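Local coordinates for TetR family transcriptional regulator (Chloroflexus aurantiacus, PDB 3NRG), which probably binds cis-regulatory DNA through an N-terminal helix-turn-helix domain and regulates transcription, as TetR-family proteins generally do, at residues K58-Y61 / L62-Q66; L108-I111 / A112-L116. One frame throughout, in Å; residues are numbered along the deposited sequence. Where two conformers were deposited one is given.

Interaction 1 of 2, residues K58-Y61 / L62-Q66; sequences KDCY and LYLIQ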
# COMPACT_ATOMS: atom_id res chain seq x y z
N LYS A 58 18.19 8.61 1.84
CA LYS A 58 18.02 7.24 1.34
C LYS A 58 17.66 6.26 2.48
O LYS A 58 16.69 5.51 2.35
CB LYS A 58 19.30 6.78 0.61
CG LYS A 58 19.24 5.35 0.07
CD LYS A 58 20.60 4.87 -0.45
CE LYS A 58 21.44 4.18 0.61
NZ LYS A 58 22.05 5.15 1.56
N ASP A 59 18.45 6.28 3.59
CA ASP A 59 18.23 5.41 4.75
C ASP A 59 16.87 5.66 5.40
O ASP A 59 16.21 4.71 5.82
CB ASP A 59 19.36 5.57 5.78
CG ASP A 59 20.70 4.99 5.34
OD1 ASP A 59 20.79 4.50 4.19
OD2 ASP A 59 21.65 5.02 6.16
N CYS A 60 16.44 6.94 5.44
CA CYS A 60 15.14 7.32 5.99
C CYS A 60 14.00 6.79 5.12
O CYS A 60 13.03 6.25 5.66
CB CYS A 60 15.05 8.84 6.17
SG CYS A 60 13.58 9.39 7.05
N TYR A 61 14.13 6.89 3.79
CA TYR A 61 13.14 6.39 2.84
C TYR A 61 13.01 4.86 2.92
O TYR A 61 11.89 4.34 2.87
CB TYR A 61 13.48 6.83 1.41
CG TYR A 61 12.44 6.40 0.39
CD1 TYR A 61 11.23 7.08 0.28
CD2 TYR A 61 12.68 5.32 -0.46
CE1 TYR A 61 10.27 6.68 -0.65
CE2 TYR A 61 11.72 4.92 -1.39
CZ TYR A 61 10.52 5.60 -1.48
OH TYR A 61 9.57 5.22 -2.39
N LEU A 62 14.15 4.14 3.03
CA LEU A 62 14.17 2.68 3.15
C LEU A 62 13.45 2.23 4.42
O LEU A 62 12.73 1.23 4.39
CB LEU A 62 15.62 2.16 3.15
CG LEU A 62 16.13 1.58 1.83
CD1 LEU A 62 16.39 2.68 0.81
CD2 LEU A 62 17.39 0.79 2.05
N TYR A 63 13.66 2.96 5.54
CA TYR A 63 13.01 2.67 6.82
C TYR A 63 11.47 2.79 6.69
O TYR A 63 10.75 1.93 7.19
CB TYR A 63 13.55 3.62 7.92
CG TYR A 63 12.76 3.59 9.21
CD1 TYR A 63 12.89 2.54 10.12
CD2 TYR A 63 11.92 4.65 9.56
CE1 TYR A 63 12.17 2.52 11.31
CE2 TYR A 63 11.19 4.63 10.75
CZ TYR A 63 11.33 3.57 11.63
OH TYR A 63 10.63 3.55 12.81
N LEU A 64 11.00 3.84 6.00
CA LEU A 64 9.58 4.08 5.80
C LEU A 64 8.94 3.03 4.87
O LEU A 64 7.80 2.62 5.10
CB LEU A 64 9.34 5.50 5.25
CG LEU A 64 9.77 6.66 6.16
CD1 LEU A 64 9.71 7.94 5.43
CD2 LEU A 64 8.91 6.73 7.42
N ILE A 65 9.69 2.58 3.83
CA ILE A 65 9.24 1.53 2.91
C ILE A 65 9.13 0.17 3.64
O ILE A 65 8.12 -0.53 3.49
CB ILE A 65 10.16 1.47 1.63
CG1 ILE A 65 9.88 2.66 0.67
CG2 ILE A 65 10.06 0.11 0.89
CD1 ILE A 65 8.46 2.66 -0.03
N GLN A 66 10.14 -0.16 4.47
CA GLN A 66 10.15 -1.40 5.25
C GLN A 66 9.06 -1.37 6.34
O GLN A 66 8.49 -2.41 6.67
CB GLN A 66 11.53 -1.65 5.88
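K58 opens the contact by running alongside L62 one helical turn on: both side chains point the same way, with K58 CG 4.0 Å from L62 CD1, while L62 N donates to K58 O in the i to i+4 pattern of an alpha helix. Bends at its third and fourth torsions bring K58 NZ to D59 OD1 at 3.0 Å, a salt bridge in which NZ comes to OD1 from above the carboxylate plane; D56 is a second acidic partner of the lysine. D59 O in turn accepts Y63 N. C60 O accepts L64 N, and C60 SG lies 4.4 Å from L64 CD1. With CG anti to the backbone N (chi1 -177°), the Y61 ring extends beside I65, whose CG1 sits over one face in a CH-pi contact, 3.9 Å from the ring centroid and offset toward the rim. Without the ring, as with an alanine here, I65 CG1 and CD1 would probably lose their aromatic partner and a gap would open beside them. Helix 57-78 packs against two neighbouring helices: C60, Y63 and L64 on helix 12-28 of the DNA-binding domain, whereas Y61 and I65 touch I111 of helix 106-114.

Interaction 2 of 2, residues L108-I111 / A112-L116; sequences LAQI and AYKAL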
# COMPACT_ATOMS: atom_id res chain seq x y z
N LEU A 108 1.62 5.66 4.78
CA LEU A 108 2.48 4.52 4.43
C LEU A 108 2.12 3.97 3.06
O LEU A 108 3.00 3.70 2.24
CB LEU A 108 2.36 3.40 5.49
CG LEU A 108 3.19 3.59 6.77
CD1 LEU A 108 2.77 2.61 7.84
CD2 LEU A 108 4.69 3.46 6.49
N ALA A 109 0.79 3.85 2.79
CA ALA A 109 0.26 3.36 1.51
C ALA A 109 0.63 4.29 0.36
O ALA A 109 0.98 3.80 -0.72
CB ALA A 109 -1.24 3.21 1.60
N GLN A 110 0.56 5.62 0.59
CA GLN A 110 0.89 6.63 -0.42
C GLN A 110 2.38 6.60 -0.77
O GLN A 110 2.73 6.72 -1.95
CB GLN A 110 0.44 8.04 0.05
CG GLN A 110 0.65 9.16 -0.99
CD GLN A 110 -0.10 8.96 -2.29
OE1 GLN A 110 0.39 9.30 -3.37
NE2 GLN A 110 -1.33 8.45 -2.22
N ILE A 111 3.26 6.40 0.24
CA ILE A 111 4.71 6.28 0.02
C ILE A 111 5.02 5.02 -0.83
O ILE A 111 5.79 5.10 -1.79
CB ILE A 111 5.48 6.30 1.39
CG1 ILE A 111 5.31 7.67 2.10
CG2 ILE A 111 6.96 5.95 1.19
CD1 ILE A 111 5.61 7.65 3.61
N ALA A 112 4.37 3.89 -0.51
CA ALA A 112 4.53 2.63 -1.25
C ALA A 112 3.96 2.75 -2.68
O ALA A 112 4.50 2.16 -3.61
CB ALA A 112 3.86 1.49 -0.50
N TYR A 113 2.86 3.53 -2.83
CA TYR A 113 2.21 3.76 -4.13
C TYR A 113 3.10 4.59 -5.05
O TYR A 113 3.21 4.27 -6.24
CB TYR A 113 0.84 4.44 -3.93
CG TYR A 113 0.12 4.77 -5.23
CD1 TYR A 113 -0.57 3.79 -5.93
CD2 TYR A 113 0.06 6.07 -5.70
CE1 TYR A 113 -1.25 4.09 -7.11
CE2 TYR A 113 -0.61 6.39 -6.88
CZ TYR A 113 -1.27 5.39 -7.58
OH TYR A 113 -1.94 5.70 -8.74
N LYS A 114 3.75 5.66 -4.50
CA LYS A 114 4.63 6.53 -5.29
C LYS A 114 5.87 5.77 -5.78
O LYS A 114 6.39 6.07 -6.85
CB LYS A 114 5.03 7.78 -4.50
CG LYS A 114 3.96 8.87 -4.48
CD LYS A 114 4.51 10.17 -3.88
CE LYS A 114 3.56 11.33 -4.07
NZ LYS A 114 4.17 12.60 -3.63
N ALA A 115 6.34 4.76 -5.00
CA ALA A 115 7.52 3.95 -5.34
C ALA A 115 7.32 3.17 -6.66
O ALA A 115 8.31 2.81 -7.31
CB ALA A 115 7.83 2.97 -4.21
N LEU A 116 6.05 2.94 -7.07
CA LEU A 116 5.71 2.25 -8.32
C LEU A 116 6.04 3.11 -9.55
O LEU A 116 6.26 2.55 -10.63
CB LEU A 116 4.22 1.90 -8.35
CG LEU A 116 3.73 0.85 -7.36
CD1 LEU A 116 2.23 0.90 -7.23
CD2 LEU A 116 4.19 -0.54 -7.76
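Y113 and Q110 bring the two flat groups of this contact together: the carboxamide oxygen Q110 OE1 approaches the phenol ring obliquely, 4.0 Å from Y113 CD2. Y117 packs edge-to-face with that ring, and Y113 OH is hydrogen-bonded to E170 OE1 of helix 157-179. The setting is helix 106-114 in the all-helical C-terminal domain of a TetR-type regulator, and it illustrates how i to i+4 backbone bonding brings side chains three and four residues apart into contact. L108 O accepts A112 N, A109 O accepts Y113 N at 2.8 Å, and Q110 O accepts K114 N at 2.9 Å. The next bond, from A115 N to I111 O, is longer at 3.3 Å. Beside these backbone bonds, Y113 CB rests 3.3 Å from A109 O, and A112 CB lies against the carbonyls of L108 and A109. I111 packs on L23 and F26 of helix 12-28. The glutamine chain folds at its second torsion (chi2 61°), which carries its amide toward the lysine, and the two side chains cross at an angle. K114 is extended beyond CG in the conformer given, one of two, so its approach to the amide is tentative; in it the aliphatic part passes the amide oxygen, with Q110 OE1 3.8 Å from both K114 CG and K114 CE.

In the fold
Interactions 1 and 2 show how a DNA-binding domain can be joined to a C-terminal domain by helix packing. Their centres are about 12 Å apart, and they touch directly although they lie in different parts of the chain. Y61 OH of 58-66 comes to 3.4 Å from A115 CB, and I65 CD1 lies 3.8 Å from I111 CG2. Farther along, L108 CD2 packs 3.5 Å from L64 O. F26 of helix 12-28 is shared, touching C60 and L64 from the first contact and I111 from the second. Such an interface is consistent with the coupling between domains known in TetR-family repressors, where effector binding alters the DNA-binding domains.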